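Local coordinates for protein N-hydroxyarylamine O-acetyltransferase (Bacillus cereus, PDB 4DMO) that is an active arylamine N-acetyltransferase with a non-canonical catalytic triad, and probably also O-acetylates N-hydroxyarylamines, at residues 7-19 and 29-41. Numbering follows the deposited sequence.
Sequences QKQFFARLHIEEK and NIMYAMAQTVPFE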
loop_
_atom_site.group_PDB
_atom_site.type_symbol
_atom_site.label_atom_id
_atom_site.label_comp_id
_atom_site.label_asym_id
_atom_site.label_seq_id
_atom_site.Cartn_x
_atom_site.Cartn_y
_atom_site.Cartn_z
ATOM N N GLN A 7 -2.729 -0.575 18.086
ATOM C CA GLN A 7 -1.710 0.479 18.105
ATOM C C GLN A 7 -0.345 -0.030 18.592
ATOM O O GLN A 7 0.710 0.289 18.021
ATOM C CB GLN A 7 -2.169 1.623 19.007
ATOM C CG GLN A 7 -3.303 2.458 18.434
ATOM C CD GLN A 7 -3.625 3.680 19.295
ATOM O OE1 GLN A 7 -4.458 3.607 20.200
ATOM N NE2 GLN A 7 -2.960 4.806 19.013
ATOM N N LYS A 8 -0.359 -0.818 19.660
ATOM C CA LYS A 8 0.894 -1.292 20.231
ATOM C C LYS A 8 1.628 -2.224 19.250
ATOM O O LYS A 8 2.827 -2.074 19.021
ATOM C CB LYS A 8 0.628 -2.015 21.555
ATOM C CG LYS A 8 1.881 -2.385 22.310
ATOM C CD LYS A 8 1.584 -3.219 23.562
ATOM C CE LYS A 8 2.868 -3.722 24.255
ATOM N NZ LYS A 8 2.570 -4.707 25.347
ATOM N N GLN A 9 0.894 -3.169 18.671
ATOM C CA GLN A 9 1.460 -4.096 17.694
ATOM C C GLN A 9 1.940 -3.363 16.455
ATOM O O GLN A 9 2.913 -3.773 15.818
ATOM C CB GLN A 9 0.436 -5.142 17.319
ATOM C CG GLN A 9 -0.146 -5.863 18.514
ATOM C CD GLN A 9 0.260 -7.302 18.553
ATOM O OE1 GLN A 9 1.403 -7.655 18.217
ATOM N NE2 GLN A 9 -0.675 -8.161 18.956
ATOM N N PHE A 10 1.252 -2.278 16.118
ATOM C CA PHE A 10 1.604 -1.460 14.977
ATOM C C PHE A 10 2.930 -0.737 15.199
ATOM O O PHE A 10 3.807 -0.806 14.358
ATOM C CB PHE A 10 0.469 -0.477 14.676
ATOM C CG PHE A 10 0.588 0.209 13.344
ATOM C CD1 PHE A 10 -0.043 -0.298 12.220
ATOM C CD2 PHE A 10 1.315 1.375 13.220
ATOM C CE1 PHE A 10 0.065 0.341 10.995
ATOM C CE2 PHE A 10 1.428 2.012 11.995
ATOM C CZ PHE A 10 0.811 1.477 10.880
ATOM N N PHE A 11 3.087 -0.036 16.317
ATOM C CA PHE A 11 4.369 0.611 16.592
ATOM C C PHE A 11 5.482 -0.461 16.590
ATOM O O PHE A 11 6.569 -0.263 16.034
ATOM C CB PHE A 11 4.354 1.333 17.946
ATOM C CG PHE A 11 3.453 2.553 17.999
ATOM C CD1 PHE A 11 2.370 2.589 18.859
ATOM C CD2 PHE A 11 3.698 3.661 17.209
ATOM C CE1 PHE A 11 1.545 3.714 18.929
ATOM C CE2 PHE A 11 2.879 4.769 17.279
ATOM C CZ PHE A 11 1.796 4.785 18.137
ATOM N N ALA A 12 5.196 -1.604 17.203
ATOM C CA ALA A 12 6.164 -2.691 17.271
ATOM C C ALA A 12 6.574 -3.155 15.864
ATOM O O ALA A 12 7.765 -3.312 15.561
ATOM C CB ALA A 12 5.571 -3.878 18.087
ATOM N N ARG A 13 5.578 -3.381 15.014
ATOM C CA ARG A 13 5.823 -3.790 13.636
ATOM C C ARG A 13 6.721 -2.774 12.918
ATOM O O ARG A 13 7.672 -3.148 12.214
ATOM C CB ARG A 13 4.490 -3.987 12.902
ATOM C CG ARG A 13 4.639 -4.515 11.491
ATOM C CD ARG A 13 5.155 -5.964 11.479
ATOM N NE ARG A 13 4.972 -6.543 10.165
ATOM C CZ ARG A 13 5.872 -6.577 9.191
ATOM N NH1 ARG A 13 5.543 -7.122 8.019
ATOM N NH2 ARG A 13 7.079 -6.073 9.357
ATOM N N LEU A 14 6.450 -1.490 13.117
ATOM C CA LEU A 14 7.206 -0.448 12.414
ATOM C C LEU A 14 8.544 -0.130 13.042
ATOM O O LEU A 14 9.344 0.615 12.459
ATOM C CB LEU A 14 6.385 0.845 12.307
ATOM C CG LEU A 14 5.527 1.007 11.044
ATOM C CD1 LEU A 14 4.667 -0.225 10.808
ATOM C CD2 LEU A 14 4.653 2.251 11.144
ATOM N N HIS A 15 8.798 -0.692 14.223
ATOM C CA HIS A 15 10.032 -0.388 14.971
ATOM C C HIS A 15 10.202 1.091 15.271
ATOM O O HIS A 15 11.305 1.644 15.148
ATOM C CB HIS A 15 11.268 -0.868 14.215
ATOM C CG HIS A 15 11.232 -2.323 13.876
ATOM N ND1 HIS A 15 10.863 -3.289 14.788
ATOM C CD2 HIS A 15 11.510 -2.980 12.726
ATOM C CE1 HIS A 15 10.922 -4.478 14.214
ATOM N NE2 HIS A 15 11.323 -4.316 12.967
ATOM N N ILE A 16 9.110 1.730 15.667
ATOM C CA ILE A 16 9.144 3.131 16.091
ATOM C C ILE A 16 8.591 3.277 17.519
ATOM O O ILE A 16 7.917 2.383 18.045
ATOM C CB ILE A 16 8.305 4.027 15.168
ATOM C CG1 ILE A 16 6.833 3.635 15.273
ATOM C CG2 ILE A 16 8.832 3.930 13.753
ATOM C CD1 ILE A 16 5.928 4.403 14.343
ATOM N N GLU A 17 8.871 4.410 18.143
ATOM C CA GLU A 17 8.447 4.632 19.524
ATOM C C GLU A 17 6.921 4.523 19.716
ATOM O O GLU A 17 6.142 5.026 18.917
ATOM C CB GLU A 17 8.932 6.008 19.993
ATOM C CG GLU A 17 8.642 6.288 21.465
ATOM C CD GLU A 17 8.910 7.732 21.866
ATOM O OE1 GLU A 17 10.003 8.238 21.519
ATOM O OE2 GLU A 17 8.035 8.351 22.527
ATOM N N GLU A 18 6.491 3.861 20.774
ATOM C CA GLU A 18 5.102 3.955 21.175
ATOM C C GLU A 18 4.769 5.436 21.414
ATOM O O GLU A 18 5.641 6.224 21.760
ATOM C CB GLU A 18 4.850 3.134 22.442
ATOM C CG GLU A 18 4.946 1.618 22.238
ATOM C CD GLU A 18 4.508 0.811 23.468
ATOM O OE1 GLU A 18 4.192 1.430 24.504
ATOM O OE2 GLU A 18 4.435 -0.440 23.395
ATOM N N LYS A 19 3.529 5.831 21.141
ATOM C CA LYS A 19 3.071 7.196 21.406
ATOM C C LYS A 19 1.610 7.181 21.813
ATOM O O LYS A 19 0.779 6.641 21.084
ATOM C CB LYS A 19 3.225 8.080 20.169
ATOM C CG LYS A 19 4.649 8.342 19.751
ATOM C CD LYS A 19 4.706 9.445 18.700
ATOM C CE LYS A 19 6.087 10.075 18.633
ATOM N NZ LYS A 19 6.061 11.417 17.981
ATOM N N ASN A 29 6.296 10.168 9.035
ATOM C CA ASN A 29 7.385 9.310 9.446
ATOM C C ASN A 29 6.871 7.926 9.752
ATOM O O ASN A 29 7.580 6.964 9.608
ATOM C CB ASN A 29 8.164 9.877 10.635
ATOM C CG ASN A 29 9.492 9.142 10.853
ATOM O OD1 ASN A 29 10.416 9.232 10.029
ATOM N ND2 ASN A 29 9.579 8.385 11.949
ATOM N N ILE A 30 5.618 7.823 10.158
ATOM C CA ILE A 30 5.028 6.524 10.343
ATOM C C ILE A 30 4.895 5.826 8.984
ATOM O O ILE A 30 5.157 4.631 8.880
ATOM C CB ILE A 30 3.656 6.647 10.993
ATOM C CG1 ILE A 30 3.821 7.162 12.415
ATOM C CG2 ILE A 30 2.940 5.308 11.027
ATOM C CD1 ILE A 30 2.518 7.485 13.075
ATOM N N MET A 31 4.522 6.586 7.946
ATOM C CA MET A 31 4.346 6.038 6.611
ATOM C C MET A 31 5.651 5.550 6.073
ATOM O O MET A 31 5.714 4.504 5.417
ATOM C CB MET A 31 3.742 7.087 5.663
ATOM C CG MET A 31 2.288 7.368 5.968
ATOM S SD MET A 31 1.605 8.807 5.143
ATOM C CE MET A 31 1.385 8.158 3.480
ATOM N N TYR A 32 6.696 6.318 6.333
ATOM C CA TYR A 32 8.025 5.955 5.903
ATOM C C TYR A 32 8.439 4.650 6.579
ATOM O O TYR A 32 8.886 3.701 5.916
ATOM C CB TYR A 32 9.006 7.089 6.241
ATOM C CG TYR A 32 10.411 6.745 5.867
ATOM C CD1 TYR A 32 10.925 7.060 4.614
ATOM C CD2 TYR A 32 11.232 6.094 6.766
ATOM C CE1 TYR A 32 12.217 6.721 4.275
ATOM C CE2 TYR A 32 12.515 5.765 6.434
ATOM C CZ TYR A 32 12.998 6.061 5.189
ATOM O OH TYR A 32 14.281 5.684 4.900
ATOM N N ALA A 33 8.234 4.590 7.897
ATOM C CA ALA A 33 8.525 3.385 8.654
ATOM C C ALA A 33 7.703 2.199 8.129
ATOM O O ALA A 33 8.225 1.097 8.003
ATOM C CB ALA A 33 8.261 3.608 10.157
ATOM N N MET A 34 6.424 2.413 7.833
ATOM C CA MET A 34 5.614 1.331 7.288
ATOM C C MET A 34 6.202 0.838 5.978
ATOM O O MET A 34 6.220 -0.359 5.753
ATOM C CB MET A 34 4.165 1.728 7.087
ATOM C CG MET A 34 3.326 0.551 6.650
ATOM S SD MET A 34 1.589 0.871 6.792
ATOM C CE MET A 34 0.870 -0.583 6.070
ATOM N N ALA A 35 6.717 1.735 5.134
ATOM C CA ALA A 35 7.255 1.298 3.850
ATOM C C ALA A 35 8.508 0.513 4.041
ATOM O O ALA A 35 8.804 -0.348 3.230
ATOM C CB ALA A 35 7.546 2.459 2.952
ATOM N N GLN A 36 9.279 0.842 5.086
ATOM C CA GLN A 36 10.547 0.149 5.328
ATOM C C GLN A 36 10.335 -1.262 5.894
ATOM O O GLN A 36 11.184 -2.145 5.733
ATOM C CB GLN A 36 11.468 0.997 6.238
ATOM C CG GLN A 36 11.960 2.317 5.589
ATOM C CD GLN A 36 12.728 2.100 4.259
ATOM O OE1 GLN A 36 13.637 1.291 4.170
ATOM N NE2 GLN A 36 12.371 2.866 3.248
ATOM N N THR A 37 9.175 -1.493 6.510
ATOM C CA THR A 37 8.964 -2.728 7.257
ATOM C C THR A 37 7.897 -3.668 6.693
ATOM O O THR A 37 8.048 -4.866 6.794
ATOM C CB THR A 37 8.652 -2.447 8.793
ATOM O OG1 THR A 37 7.509 -1.580 8.941
ATOM C CG2 THR A 37 9.879 -1.861 9.538
ATOM N N VAL A 38 6.826 -3.126 6.129
ATOM C CA VAL A 38 5.744 -3.929 5.607
ATOM C C VAL A 38 5.785 -3.951 4.109
ATOM O O VAL A 38 5.596 -2.934 3.455
ATOM C CB VAL A 38 4.382 -3.392 6.021
ATOM C CG1 VAL A 38 3.312 -4.386 5.665
ATOM C CG2 VAL A 38 4.364 -3.093 7.511
ATOM N N PRO A 39 6.063 -5.121 3.546
ATOM C CA PRO A 39 6.145 -5.208 2.097
ATOM C C PRO A 39 4.790 -5.346 1.405
ATOM O O PRO A 39 3.782 -5.781 1.983
ATOM C CB PRO A 39 6.982 -6.459 1.883
ATOM C CG PRO A 39 6.718 -7.282 3.048
ATOM C CD PRO A 39 6.448 -6.372 4.195
ATOM N N PHE A 40 4.797 -4.960 0.131
ATOM C CA PHE A 40 3.701 -5.206 -0.778
ATOM C C PHE A 40 3.874 -6.620 -1.270
ATOM O O PHE A 40 4.899 -6.942 -1.881
ATOM C CB PHE A 40 3.786 -4.196 -1.942
ATOM C CG PHE A 40 2.601 -4.218 -2.899
ATOM C CD1 PHE A 40 1.409 -3.602 -2.565
ATOM C CD2 PHE A 40 2.706 -4.820 -4.130
ATOM C CE1 PHE A 40 0.322 -3.613 -3.452
ATOM C CE2 PHE A 40 1.641 -4.815 -5.028
ATOM C CZ PHE A 40 0.451 -4.224 -4.695
ATOM N N GLU A 41 2.915 -7.491 -0.960
ATOM C CA GLU A 41 3.012 -8.905 -1.359
ATOM C C GLU A 41 1.652 -9.572 -1.569
ATOM O O GLU A 41 0.649 -9.221 -0.943
ATOM C CB GLU A 41 3.819 -9.706 -0.344
ATOM C CG GLU A 41 3.270 -9.623 1.072
ATOM C CD GLU A 41 2.909 -10.970 1.664
ATOM O OE1 GLU A 41 2.266 -11.802 0.977
ATOM O OE2 GLU A 41 3.229 -11.161 2.837
#
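Val-38 lays its CG2 methyl over the centre of one face of the Arg-13 guanidinium, while the Phe-10 ring receives Ile-30 CG2 at its edge, in plane, 3.8 Å from CE2. Leu-14 CD1 lies toward the rim of one Phe-10 face, and the long, extended Met-34 chain carries SD obliquely to the ring, a Met-aromatic contact 5.4 Å from the centroid. A wide, flat phenylalanine suits this place, offering an edge to Ile-30 and stacking on Phe-81 of helix 71-84. Arg-13 swings its CG away from the backbone N (chi1 -176°) and bends at chi2, bringing NH2 to Thr-37 O at 3.0 Å. This hydrogen bond is far from straight (133°), with the donor above the carbonyl plane; the strongest polar partner is Ile-62 O, at NE, and NH1 binds Arg-67 O. A multidentate arginine thus suits a buried place with several backbone carbonyls. Leu-14 is a knob in a hole formed by Ile-30, Ala-33, Met-34 and Thr-37. The small Ala-33 lets the chains come close, and its CB meets Ile-16 CG2 at 3.7 Å. Thr-37 turns OG1 back to Ala-33 O (2.9 Å), so a polar side chain fits beside leucine. Helices 7-14 and 29-37, crossing at 65°, belong to the N-terminal helical region of the arylamine N-acetyltransferase fold; helix 55-64 adjoins Arg-13 and Val-38, and strand 40-41 continues into the antiparallel sheet beside strand 218-223.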